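MTH396 protein (Methanothermobacter thermautotrophicus, PDB 1NXH) is of unknown function but belongs to the EhaM family and forms an all-helical homodimer joined by interchain disulfide bonds. Local coordinates at residues Arg65-Lys70 / Arg107-Ala112. Numbering follows the deposited sequence.
Sequences RCIREK and REYSEA
Tyr-109 turns its CG away from the backbone N (chi1 -173°), beside the carbonyl carbon, and sends its ring from the start of helix 109-124 to Lys-70, whose chain runs extended as far as CE and bends only at chi4 (71°). The pair offers a worked example of how two helices in an all-helical fold can meet through one aromatic residue: between residues 65-70 and 107-112 the nearest CA atoms are those of Ile-67 and Tyr-109, 8.7 Å apart. The ring spans the distance and Lys-70 lays its methylenes along it. The lysine CD sits over one face of the tyrosine ring, 4.2 Å from the centroid and 22° off the normal, a CH-pi contact displaced toward the rim. Beyond it, Lys-70 CE comes to 3.6 Å from Tyr-109 CE2, while Lys-70 CG lies 3.8 Å from Tyr-109 CZ. The aliphatic stem is thus spent on the ring and the ammonium passes on to Gln-76 of the second subunit, where NZ is hydrogen-bonded. Helix 63-74 also carries Cys-66, disulfide-bonded to Cys-78 of that subunit, so the helix met by Tyr-109 lies at the dimer interface. Tyr-109 OH, in turn, is tied to Asp-74 at the end of helix 63-74, which fixes the phenol at its far end. Replacing the tyrosine by an alanine would probably leave Asp-74 without this hydroxyl partner and the lysine methylenes without the face they lie on. Buried Ile-67, which also packs on Val-103 and Leu-104 of helix 89-104, completes the contact more loosely: its CG2 approaches the ring obliquely, 4.5 Å from Tyr-109 CE1.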
ATOM      1  N   ARG A  65      -0.849  10.141   7.662  1.00 36.47           N
ATOM      2  CA  ARG A  65      -0.387   8.823   8.085  1.00 36.47           C
ATOM      3  C   ARG A  65      -0.755   7.759   7.047  1.00 36.47           C
ATOM      4  O   ARG A  65       0.068   6.932   6.672  1.00 36.47           O
ATOM      5  CB  ARG A  65      -1.032   8.505   9.437  1.00 26.24           C
ATOM      6  CG  ARG A  65      -0.853   7.100   9.930  1.00 26.24           C
ATOM      7  CD  ARG A  65      -1.316   7.016  11.380  1.00 26.24           C
ATOM      8  NE  ARG A  65      -2.767   7.025  11.556  1.00 26.24           N
ATOM      9  CZ  ARG A  65      -3.568   6.050  11.123  1.00 26.24           C
ATOM     10  NH1 ARG A  65      -3.064   4.995  10.479  1.00 26.24           N
ATOM     11  NH2 ARG A  65      -4.873   6.111  11.350  1.00 26.24           N
ATOM     12  N   CYS A  66      -1.993   7.800   6.574  1.00 34.71           N
ATOM     13  CA  CYS A  66      -2.444   6.824   5.610  1.00 34.71           C
ATOM     14  C   CYS A  66      -1.764   6.939   4.258  1.00 34.71           C
ATOM     15  O   CYS A  66      -1.646   5.947   3.515  1.00 34.71           O
ATOM     16  CB  CYS A  66      -3.954   6.918   5.457  1.00 32.53           C
ATOM     17  SG  CYS A  66      -4.870   6.129   6.828  1.00 32.53           S
ATOM     18  N   ILE A  67      -1.305   8.142   3.941  1.00 44.79           N
ATOM     19  CA  ILE A  67      -0.635   8.357   2.667  1.00 44.79           C
ATOM     20  C   ILE A  67       0.786   7.830   2.724  1.00 44.79           C
ATOM     21  O   ILE A  67       1.272   7.229   1.766  1.00 44.79           O
ATOM     22  CB  ILE A  67      -0.598   9.846   2.288  1.00 40.38           C
ATOM     23  CG1 ILE A  67      -2.031  10.386   2.150  1.00 40.38           C
ATOM     24  CG2 ILE A  67       0.199  10.011   0.990  1.00 40.38           C
ATOM     25  CD1 ILE A  67      -2.126  11.875   1.946  1.00 40.38           C
ATOM     26  N   ARG A  68       1.451   8.063   3.849  1.00 33.91           N
ATOM     27  CA  ARG A  68       2.813   7.586   4.012  1.00 33.91           C
ATOM     28  C   ARG A  68       2.774   6.097   3.815  1.00 33.91           C
ATOM     29  O   ARG A  68       3.568   5.547   3.056  1.00 33.91           O
ATOM     30  CB  ARG A  68       3.348   7.895   5.402  1.00 42.20           C
ATOM     31  CG  ARG A  68       3.213   9.341   5.763  1.00 42.20           C
ATOM     32  CD  ARG A  68       4.136   9.693   6.872  1.00 42.20           C
ATOM     33  NE  ARG A  68       5.507   9.309   6.558  1.00 42.20           N
ATOM     34  CZ  ARG A  68       6.553  10.073   6.860  1.00 42.20           C
ATOM     35  NH1 ARG A  68       6.355  11.243   7.465  1.00 42.20           N
ATOM     36  NH2 ARG A  68       7.791   9.681   6.569  1.00 42.20           N
ATOM     37  N   GLU A  69       1.834   5.443   4.491  1.00 29.56           N
ATOM     38  CA  GLU A  69       1.693   4.001   4.367  1.00 29.56           C
ATOM     39  C   GLU A  69       1.630   3.593   2.900  1.00 29.56           C
ATOM     40  O   GLU A  69       2.412   2.741   2.446  1.00 29.56           O
ATOM     41  CB  GLU A  69       0.431   3.517   5.066  1.00 47.03           C
ATOM     42  CG  GLU A  69       0.526   3.435   6.572  1.00 47.03           C
ATOM     43  CD  GLU A  69      -0.624   2.643   7.165  1.00 47.03           C
ATOM     44  OE1 GLU A  69      -0.817   2.712   8.401  1.00 47.03           O
ATOM     45  OE2 GLU A  69      -1.329   1.947   6.394  1.00 47.03           O
ATOM     46  N   LYS A  70       0.698   4.208   2.165  1.00 25.20           N
ATOM     47  CA  LYS A  70       0.514   3.923   0.742  1.00 25.20           C
ATOM     48  C   LYS A  70       1.858   4.109   0.026  1.00 25.20           C
ATOM     49  O   LYS A  70       2.307   3.236  -0.718  1.00 25.20           O
ATOM     50  CB  LYS A  70      -0.566   4.856   0.156  1.00 37.88           C
ATOM     51  CG  LYS A  70      -1.373   4.246  -1.015  1.00 37.88           C
ATOM     52  CD  LYS A  70      -2.633   5.071  -1.374  1.00 37.88           C
ATOM     53  CE  LYS A  70      -3.267   4.697  -2.759  1.00 37.88           C
ATOM     54  NZ  LYS A  70      -3.968   3.366  -2.843  1.00 37.88           N
ATOM     55  N   ARG A 107      -1.751  17.677  -4.742  1.00 49.63           N
ATOM     56  CA  ARG A 107      -1.119  16.863  -5.769  1.00 49.63           C
ATOM     57  C   ARG A 107      -1.868  15.544  -5.923  1.00 49.63           C
ATOM     58  O   ARG A 107      -2.224  14.910  -4.932  1.00 49.63           O
ATOM     59  CB  ARG A 107       0.340  16.601  -5.389  1.00101.38           C
ATOM     60  CG  ARG A 107       1.312  16.623  -6.558  1.00101.38           C
ATOM     61  CD  ARG A 107       0.925  15.626  -7.634  1.00101.38           C
ATOM     62  NE  ARG A 107       1.850  15.663  -8.765  1.00101.38           N
ATOM     63  CZ  ARG A 107       2.056  16.730  -9.531  1.00101.38           C
ATOM     64  NH1 ARG A 107       1.400  17.863  -9.299  1.00101.38           N
ATOM     65  NH2 ARG A 107       2.927  16.666 -10.528  1.00101.38           N
ATOM     66  N   GLU A 108      -2.130  15.146  -7.163  1.00 41.65           N
ATOM     67  CA  GLU A 108      -2.821  13.890  -7.427  1.00 41.65           C
ATOM     68  C   GLU A 108      -1.910  12.728  -7.031  1.00 41.65           C
ATOM     69  O   GLU A 108      -0.813  12.589  -7.579  1.00 41.65           O
ATOM     70  CB  GLU A 108      -3.140  13.773  -8.912  1.00104.38           C
ATOM     71  CG  GLU A 108      -3.740  12.441  -9.306  1.00104.38           C
ATOM     72  CD  GLU A 108      -5.240  12.448  -9.206  1.00104.38           C
ATOM     73  OE1 GLU A 108      -5.760  12.859  -8.149  1.00104.38           O
ATOM     74  OE2 GLU A 108      -5.899  12.048 -10.188  1.00104.38           O
ATOM     75  N   TYR A 109      -2.356  11.879  -6.107  1.00 59.01           N
ATOM     76  CA  TYR A 109      -1.520  10.755  -5.675  1.00 59.01           C
ATOM     77  C   TYR A 109      -0.788  10.163  -6.862  1.00 59.01           C
ATOM     78  O   TYR A 109       0.439  10.137  -6.902  1.00 59.01           O
ATOM     79  CB  TYR A 109      -2.345   9.633  -5.027  1.00 35.33           C
ATOM     80  CG  TYR A 109      -1.457   8.549  -4.443  1.00 35.33           C
ATOM     81  CD1 TYR A 109      -0.556   8.859  -3.430  1.00 35.33           C
ATOM     82  CD2 TYR A 109      -1.452   7.244  -4.952  1.00 35.33           C
ATOM     83  CE1 TYR A 109       0.335   7.918  -2.941  1.00 35.33           C
ATOM     84  CE2 TYR A 109      -0.553   6.283  -4.462  1.00 35.33           C
ATOM     85  CZ  TYR A 109       0.344   6.638  -3.456  1.00 35.33           C
ATOM     86  OH  TYR A 109       1.304   5.766  -2.979  1.00 35.33           O
ATOM     87  N   SER A 110      -1.575   9.684  -7.815  1.00 29.60           N
ATOM     88  CA  SER A 110      -1.062   9.083  -9.021  1.00 29.60           C
ATOM     89  C   SER A 110       0.156   9.864  -9.448  1.00 29.60           C
ATOM     90  O   SER A 110       1.285   9.367  -9.406  1.00 29.60           O
ATOM     91  CB  SER A 110      -2.117   9.166 -10.109  1.00 68.66           C
ATOM     92  OG  SER A 110      -3.382   9.441  -9.538  1.00 68.66           O
ATOM     93  N   GLU A 111      -0.072  11.104  -9.851  1.00 40.31           N
ATOM     94  CA  GLU A 111       1.019  11.942 -10.301  1.00 40.31           C
ATOM     95  C   GLU A 111       2.123  12.052  -9.259  1.00 40.31           C
ATOM     96  O   GLU A 111       3.293  11.913  -9.594  1.00 40.31           O
ATOM     97  CB  GLU A 111       0.482  13.321 -10.665  1.00 97.82           C
ATOM     98  CG  GLU A 111      -0.561  13.274 -11.777  1.00 97.82           C
ATOM     99  CD  GLU A 111      -1.347  14.568 -11.902  1.00 97.82           C
ATOM    100  OE1 GLU A 111      -0.709  15.643 -11.923  1.00 97.82           O
ATOM    101  OE2 GLU A 111      -2.597  14.510 -11.984  1.00 97.82           O
ATOM    102  N   ALA A 112       1.753  12.276  -7.998  1.00 49.82           N
ATOM    103  CA  ALA A 112       2.731  12.415  -6.915  1.00 49.82           C
ATOM    104  C   ALA A 112       3.632  11.185  -6.738  1.00 49.82           C
ATOM    105  O   ALA A 112       4.835  11.311  -6.493  1.00 49.82           O
ATOM    106  CB  ALA A 112       2.012  12.724  -5.608  1.00 11.00           C
TER